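Local coordinates for protein phenol hydroxylase component phN (Pseudomonas stutzeri, PDB 3U52) that probably hydroxylates phenol and related aromatic compounds as the diiron-bearing subunit of a multicomponent bacterial monooxygenase, at residues Thr192-Leu206 against Trp261-Leu273. Sequence-based numbering, arbitrary orientation.
With FE (Fe (III) ion), chain H; XE (xenon), chain B.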
loop_
_atom_site.group_PDB
_atom_site.type_symbol
_atom_site.label_atom_id
_atom_site.label_comp_id
_atom_site.label_asym_id
_atom_site.label_seq_id
_atom_site.Cartn_x
_atom_site.Cartn_y
_atom_site.Cartn_z
ATOM N N THR A 192 7.847 29.473 19.729
ATOM C CA THR A 192 8.262 28.955 21.032
ATOM C C THR A 192 7.207 28.030 21.612
ATOM O O THR A 192 7.544 27.019 22.248
ATOM C CB THR A 192 8.632 30.097 22.014
ATOM O OG1 THR A 192 9.742 30.821 21.457
ATOM C CG2 THR A 192 9.034 29.527 23.393
ATOM N N ALA A 193 5.938 28.385 21.433
ATOM C CA ALA A 193 4.818 27.606 21.936
ATOM C C ALA A 193 4.732 26.253 21.226
ATOM O O ALA A 193 4.648 25.191 21.845
ATOM C CB ALA A 193 3.516 28.365 21.666
ATOM N N ILE A 194 4.686 26.342 19.917
ATOM C CA ILE A 194 4.325 25.196 19.098
ATOM C C ILE A 194 5.540 24.358 18.655
ATOM O O ILE A 194 5.569 23.131 18.863
ATOM C CB ILE A 194 3.338 25.594 17.898
ATOM C CG1 ILE A 194 2.113 26.380 18.421
ATOM C CG2 ILE A 194 2.878 24.347 17.117
ATOM C CD1 ILE A 194 1.231 25.703 19.590
ATOM N N SER A 195 6.568 25.005 18.107
ATOM C CA SER A 195 7.746 24.276 17.640
ATOM C C SER A 195 8.612 23.775 18.800
ATOM O O SER A 195 8.989 22.595 18.827
ATOM C CB SER A 195 8.577 25.094 16.663
ATOM O OG SER A 195 7.955 25.038 15.382
ATOM N N PHE A 196 8.922 24.638 19.757
ATOM C CA PHE A 196 9.738 24.174 20.852
ATOM C C PHE A 196 8.933 23.415 21.927
ATOM O O PHE A 196 9.221 22.245 22.185
ATOM C CB PHE A 196 10.600 25.298 21.424
ATOM C CG PHE A 196 11.290 24.920 22.702
ATOM C CD1 PHE A 196 12.399 24.100 22.686
ATOM C CD2 PHE A 196 10.769 25.328 23.943
ATOM C CE1 PHE A 196 13.018 23.730 23.881
ATOM C CE2 PHE A 196 11.379 24.928 25.142
ATOM C CZ PHE A 196 12.500 24.157 25.110
ATOM N N SER A 197 7.908 24.029 22.516
ATOM C CA SER A 197 7.194 23.432 23.657
ATOM C C SER A 197 6.345 22.204 23.275
ATOM O O SER A 197 6.414 21.158 23.933
ATOM C CB SER A 197 6.351 24.519 24.387
ATOM O OG SER A 197 7.196 25.591 24.830
ATOM N N PHE A 198 5.577 22.312 22.202
ATOM C CA PHE A 198 4.653 21.277 21.744
ATOM C C PHE A 198 5.489 20.229 20.993
ATOM O O PHE A 198 5.580 19.064 21.420
ATOM C CB PHE A 198 3.665 21.962 20.784
ATOM C CG PHE A 198 2.263 21.376 20.710
ATOM C CD1 PHE A 198 1.690 20.653 21.729
ATOM C CD2 PHE A 198 1.464 21.666 19.596
ATOM C CE1 PHE A 198 0.350 20.162 21.573
ATOM C CE2 PHE A 198 0.123 21.202 19.479
ATOM C CZ PHE A 198 -0.411 20.454 20.443
ATOM N N GLU A 199 6.136 20.656 19.900
ATOM C CA GLU A 199 6.775 19.724 18.937
ATOM C C GLU A 199 8.083 19.150 19.360
ATOM O O GLU A 199 8.544 18.219 18.733
ATOM C CB GLU A 199 7.033 20.374 17.581
ATOM C CG GLU A 199 5.783 20.763 16.839
ATOM C CD GLU A 199 5.136 19.562 16.171
ATOM O OE1 GLU A 199 5.032 19.537 14.937
ATOM O OE2 GLU A 199 4.744 18.627 16.894
ATOM N N TYR A 200 8.735 19.734 20.351
ATOM C CA TYR A 200 9.985 19.204 20.793
ATOM C C TYR A 200 9.889 18.656 22.215
ATOM O O TYR A 200 10.138 17.472 22.442
ATOM C CB TYR A 200 11.123 20.224 20.644
ATOM C CG TYR A 200 12.444 19.610 20.985
ATOM C CD1 TYR A 200 13.044 19.840 22.202
ATOM C CD2 TYR A 200 13.069 18.745 20.094
ATOM C CE1 TYR A 200 14.269 19.209 22.534
ATOM C CE2 TYR A 200 14.247 18.130 20.399
ATOM C CZ TYR A 200 14.860 18.364 21.619
ATOM O OH TYR A 200 16.084 17.743 21.900
ATOM N N VAL A 201 9.551 19.498 23.169
ATOM C CA VAL A 201 9.501 19.079 24.543
ATOM C C VAL A 201 8.386 18.043 24.880
ATOM O O VAL A 201 8.666 17.035 25.544
ATOM C CB VAL A 201 9.441 20.272 25.499
ATOM C CG1 VAL A 201 9.398 19.772 26.975
ATOM C CG2 VAL A 201 10.678 21.137 25.289
ATOM N N LEU A 202 7.150 18.294 24.428
ATOM C CA LEU A 202 5.973 17.552 24.908
ATOM C C LEU A 202 5.412 16.591 23.868
ATOM O O LEU A 202 4.473 15.843 24.147
ATOM C CB LEU A 202 4.895 18.542 25.388
ATOM C CG LEU A 202 5.327 19.374 26.622
ATOM C CD1 LEU A 202 4.298 20.468 26.975
ATOM C CD2 LEU A 202 5.593 18.475 27.864
ATOM N N THR A 203 6.003 16.610 22.677
ATOM C CA THR A 203 5.560 15.791 21.526
ATOM C C THR A 203 5.286 14.298 21.791
ATOM O O THR A 203 4.239 13.758 21.428
ATOM C CB THR A 203 6.513 15.950 20.294
ATOM O OG1 THR A 203 5.894 15.305 19.190
ATOM C CG2 THR A 203 7.912 15.337 20.535
ATOM N N ASN A 204 6.220 13.644 22.444
ATOM C CA ASN A 204 6.094 12.220 22.762
ATOM C C ASN A 204 4.922 11.880 23.683
ATOM O O ASN A 204 4.404 10.751 23.649
ATOM C CB ASN A 204 7.407 11.718 23.377
ATOM C CG ASN A 204 8.502 11.462 22.316
ATOM O OD1 ASN A 204 8.214 11.028 21.192
ATOM N ND2 ASN A 204 9.743 11.726 22.679
ATOM N N LEU A 205 4.545 12.820 24.542
ATOM C CA LEU A 205 3.376 12.614 25.417
ATOM C C LEU A 205 2.046 12.571 24.684
ATOM O O LEU A 205 1.073 12.015 25.202
ATOM C CB LEU A 205 3.336 13.640 26.551
ATOM C CG LEU A 205 4.561 13.491 27.456
ATOM C CD1 LEU A 205 4.987 14.756 28.183
ATOM C CD2 LEU A 205 4.295 12.383 28.423
ATOM N N LEU A 206 1.998 13.189 23.502
ATOM C CA LEU A 206 0.821 13.165 22.645
ATOM C C LEU A 206 0.912 11.977 21.685
ATOM O O LEU A 206 0.011 11.152 21.629
ATOM C CB LEU A 206 0.715 14.485 21.862
ATOM C CG LEU A 206 -0.670 15.014 21.368
ATOM C CD1 LEU A 206 -1.759 13.932 21.327
ATOM C CD2 LEU A 206 -1.172 16.242 22.181
ATOM N N TRP A 261 7.919 32.629 28.231
ATOM C CA TRP A 261 7.175 31.761 27.278
ATOM C C TRP A 261 7.307 30.295 27.617
ATOM O O TRP A 261 6.361 29.559 27.453
ATOM C CB TRP A 261 7.591 31.956 25.814
ATOM C CG TRP A 261 7.234 33.316 25.282
ATOM C CD1 TRP A 261 6.228 34.130 25.715
ATOM C CD2 TRP A 261 7.848 33.975 24.180
ATOM N NE1 TRP A 261 6.205 35.289 24.968
ATOM C CE2 TRP A 261 7.182 35.215 24.011
ATOM C CE3 TRP A 261 8.898 33.632 23.311
ATOM C CZ2 TRP A 261 7.523 36.132 22.985
ATOM C CZ3 TRP A 261 9.249 34.554 22.302
ATOM C CH2 TRP A 261 8.567 35.784 22.169
ATOM N N ILE A 262 8.492 29.862 28.045
ATOM C CA ILE A 262 8.675 28.455 28.446
ATOM C C ILE A 262 7.740 28.187 29.660
ATOM O O ILE A 262 7.025 27.196 29.695
ATOM C CB ILE A 262 10.157 28.156 28.757
ATOM C CG1 ILE A 262 11.003 28.053 27.460
ATOM C CG2 ILE A 262 10.327 26.923 29.614
ATOM C CD1 ILE A 262 12.514 27.968 27.709
ATOM N N ASP A 263 7.752 29.060 30.653
ATOM C CA ASP A 263 6.878 28.871 31.822
ATOM C C ASP A 263 5.393 28.815 31.428
ATOM O O ASP A 263 4.667 27.918 31.891
ATOM C CB ASP A 263 7.077 30.018 32.803
ATOM C CG ASP A 263 8.447 30.004 33.502
ATOM O OD1 ASP A 263 8.810 31.079 34.059
ATOM O OD2 ASP A 263 9.183 28.983 33.516
ATOM N N LYS A 264 4.945 29.758 30.582
ATOM C CA LYS A 264 3.521 29.784 30.083
ATOM C C LYS A 264 3.131 28.512 29.267
ATOM O O LYS A 264 2.106 27.851 29.534
ATOM C CB LYS A 264 3.300 31.009 29.204
ATOM C CG LYS A 264 1.907 31.081 28.562
ATOM C CD LYS A 264 1.786 32.302 27.647
ATOM C CE LYS A 264 0.569 32.070 26.784
ATOM N NZ LYS A 264 0.360 33.300 25.907
ATOM N N TRP A 265 3.977 28.131 28.317
ATOM C CA TRP A 265 3.590 27.094 27.386
ATOM C C TRP A 265 3.859 25.724 27.961
ATOM O O TRP A 265 3.193 24.784 27.607
ATOM C CB TRP A 265 4.299 27.312 26.020
ATOM C CG TRP A 265 3.577 28.480 25.354
ATOM C CD1 TRP A 265 4.027 29.752 25.233
ATOM C CD2 TRP A 265 2.223 28.475 24.831
ATOM N NE1 TRP A 265 3.052 30.551 24.656
ATOM C CE2 TRP A 265 1.956 29.771 24.366
ATOM C CE3 TRP A 265 1.249 27.474 24.653
ATOM C CZ2 TRP A 265 0.715 30.129 23.748
ATOM C CZ3 TRP A 265 -0.003 27.825 24.052
ATOM C CH2 TRP A 265 -0.238 29.140 23.614
ATOM N N PHE A 266 4.860 25.605 28.832
ATOM C CA PHE A 266 4.936 24.386 29.646
ATOM C C PHE A 266 3.601 24.163 30.315
ATOM O O PHE A 266 3.055 23.035 30.251
ATOM C CB PHE A 266 6.015 24.424 30.757
ATOM C CG PHE A 266 5.904 23.258 31.699
ATOM C CD1 PHE A 266 5.382 23.428 32.988
ATOM C CD2 PHE A 266 6.245 21.961 31.247
ATOM C CE1 PHE A 266 5.222 22.338 33.839
ATOM C CE2 PHE A 266 6.120 20.851 32.135
ATOM C CZ PHE A 266 5.567 21.053 33.406
ATOM N N TRP A 267 3.084 25.199 30.973
ATOM C CA TRP A 267 1.924 25.028 31.834
ATOM C C TRP A 267 0.632 24.822 31.013
ATOM O O TRP A 267 -0.134 23.912 31.276
ATOM C CB TRP A 267 1.802 26.127 32.904
ATOM C CG TRP A 267 0.679 25.750 33.844
ATOM C CD1 TRP A 267 -0.596 26.219 33.830
ATOM C CD2 TRP A 267 0.751 24.821 34.936
ATOM N NE1 TRP A 267 -1.322 25.618 34.815
ATOM C CE2 TRP A 267 -0.525 24.745 35.503
ATOM C CE3 TRP A 267 1.773 24.021 35.462
ATOM C CZ2 TRP A 267 -0.826 23.904 36.612
ATOM C CZ3 TRP A 267 1.484 23.190 36.565
ATOM C CH2 TRP A 267 0.205 23.143 37.124
ATOM N N ARG A 268 0.442 25.615 29.957
ATOM C CA ARG A 268 -0.653 25.354 29.012
ATOM C C ARG A 268 -0.583 23.965 28.321
ATOM O O ARG A 268 -1.609 23.309 28.135
ATOM C CB ARG A 268 -0.730 26.476 27.947
ATOM C CG ARG A 268 -1.269 27.811 28.532
ATOM C CD ARG A 268 -2.230 28.543 27.504
ATOM N NE ARG A 268 -3.482 27.800 27.358
ATOM C CZ ARG A 268 -4.622 28.320 26.927
ATOM N NH1 ARG A 268 -4.676 29.584 26.566
ATOM N NH2 ARG A 268 -5.709 27.565 26.826
ATOM N N GLY A 269 0.625 23.544 27.945
ATOM C CA GLY A 269 0.829 22.250 27.325
ATOM C C GLY A 269 0.522 21.142 28.326
ATOM O O GLY A 269 -0.140 20.155 27.985
ATOM N N PHE A 270 0.944 21.318 29.575
ATOM C CA PHE A 270 0.618 20.326 30.620
ATOM C C PHE A 270 -0.935 20.162 30.808
ATOM O O PHE A 270 -1.472 19.037 30.924
ATOM C CB PHE A 270 1.303 20.757 31.952
ATOM C CG PHE A 270 0.845 19.979 33.141
ATOM C CD1 PHE A 270 0.945 18.598 33.167
ATOM C CD2 PHE A 270 0.323 20.636 34.246
ATOM C CE1 PHE A 270 0.531 17.873 34.326
ATOM C CE2 PHE A 270 -0.084 19.926 35.380
ATOM C CZ PHE A 270 0.022 18.548 35.402
ATOM N N ARG A 271 -1.663 21.289 30.831
ATOM C CA ARG A 271 -3.121 21.244 30.983
ATOM C C ARG A 271 -3.746 20.595 29.749
ATOM O O ARG A 271 -4.660 19.784 29.859
ATOM C CB ARG A 271 -3.700 22.649 31.292
ATOM C CG ARG A 271 -3.390 23.044 32.757
ATOM C CD ARG A 271 -4.129 22.072 33.689
ATOM N NE ARG A 271 -4.250 22.598 35.067
ATOM C CZ ARG A 271 -3.910 21.938 36.167
ATOM N NH1 ARG A 271 -3.373 20.718 36.114
ATOM N NH2 ARG A 271 -4.086 22.509 37.335
ATOM N N LEU A 272 -3.244 20.930 28.570
ATOM C CA LEU A 272 -3.812 20.320 27.369
ATOM C C LEU A 272 -3.638 18.757 27.424
ATOM O O LEU A 272 -4.558 17.996 27.116
ATOM C CB LEU A 272 -3.115 20.910 26.148
ATOM C CG LEU A 272 -3.511 20.303 24.810
ATOM C CD1 LEU A 272 -5.062 20.364 24.596
ATOM C CD2 LEU A 272 -2.779 21.032 23.759
ATOM N N LEU A 273 -2.468 18.305 27.846
ATOM C CA LEU A 273 -2.131 16.859 27.887
ATOM C C LEU A 273 -2.876 16.031 28.940
ATOM O O LEU A 273 -2.897 14.778 28.886
ATOM C CB LEU A 273 -0.641 16.687 28.175
ATOM C CG LEU A 273 0.279 17.051 27.035
ATOM C CD1 LEU A 273 1.726 17.082 27.602
ATOM C CD2 LEU A 273 0.104 16.011 25.906
HETATM FE FE FE H . 4.581 17.739 13.856
HETATM XE XE XE B . 8.228 23.686 27.575
#
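Ala193 sets its CB over the indole of Trp265, a CH-pi contact: the methyl lies 3.4 Å from the centroid of the five-membered ring and 13° off its normal. Lys264 CE lies over the opposite face, nearer its rim, so the indole has an aliphatic group on both faces. One turn along, Ser197 OG packs against Trp265 CB and donates a hydrogen bond to Thr192 O (3.0 Å), the carbonyl that also takes Ser197 N from the other face of its plane; the buried hydroxyl is thereby satisfied inside its own helix. The same OG lies 3.5 Å from a xenon atom, which Phe266 CB approaches from the partner helix.

Leu202 touches the partner from its root to its tips. Its CB already meets Leu273 CD1; with CG anti to the carbonyl carbon (chi1 -65°), CD2 meets that same methyl at 4.1 Å, while CD1 packs against Gly269 CA (3.9 Å), where no beta carbon intervenes. Leu273 CD1 also reaches Leu205 CB at 3.9 Å, and its CD2 touches Leu205 CB and Leu206 CD2. Phe198, Gly269 and Leu273 line the pocket of another xenon.

No hydrogen bond crosses the interface; the two segments, whose axes cross at -56°, bury 665 Å² between them, both sides summed. Glu199 on helix 187-216 binds iron through OE1 (2.1 Å), its side chain well away from 261-273; helix 254-283 thus packs on another side of an iron-ligand helix, within the carboxylate-bridged diiron helical fold of bacterial multicomponent monooxygenases.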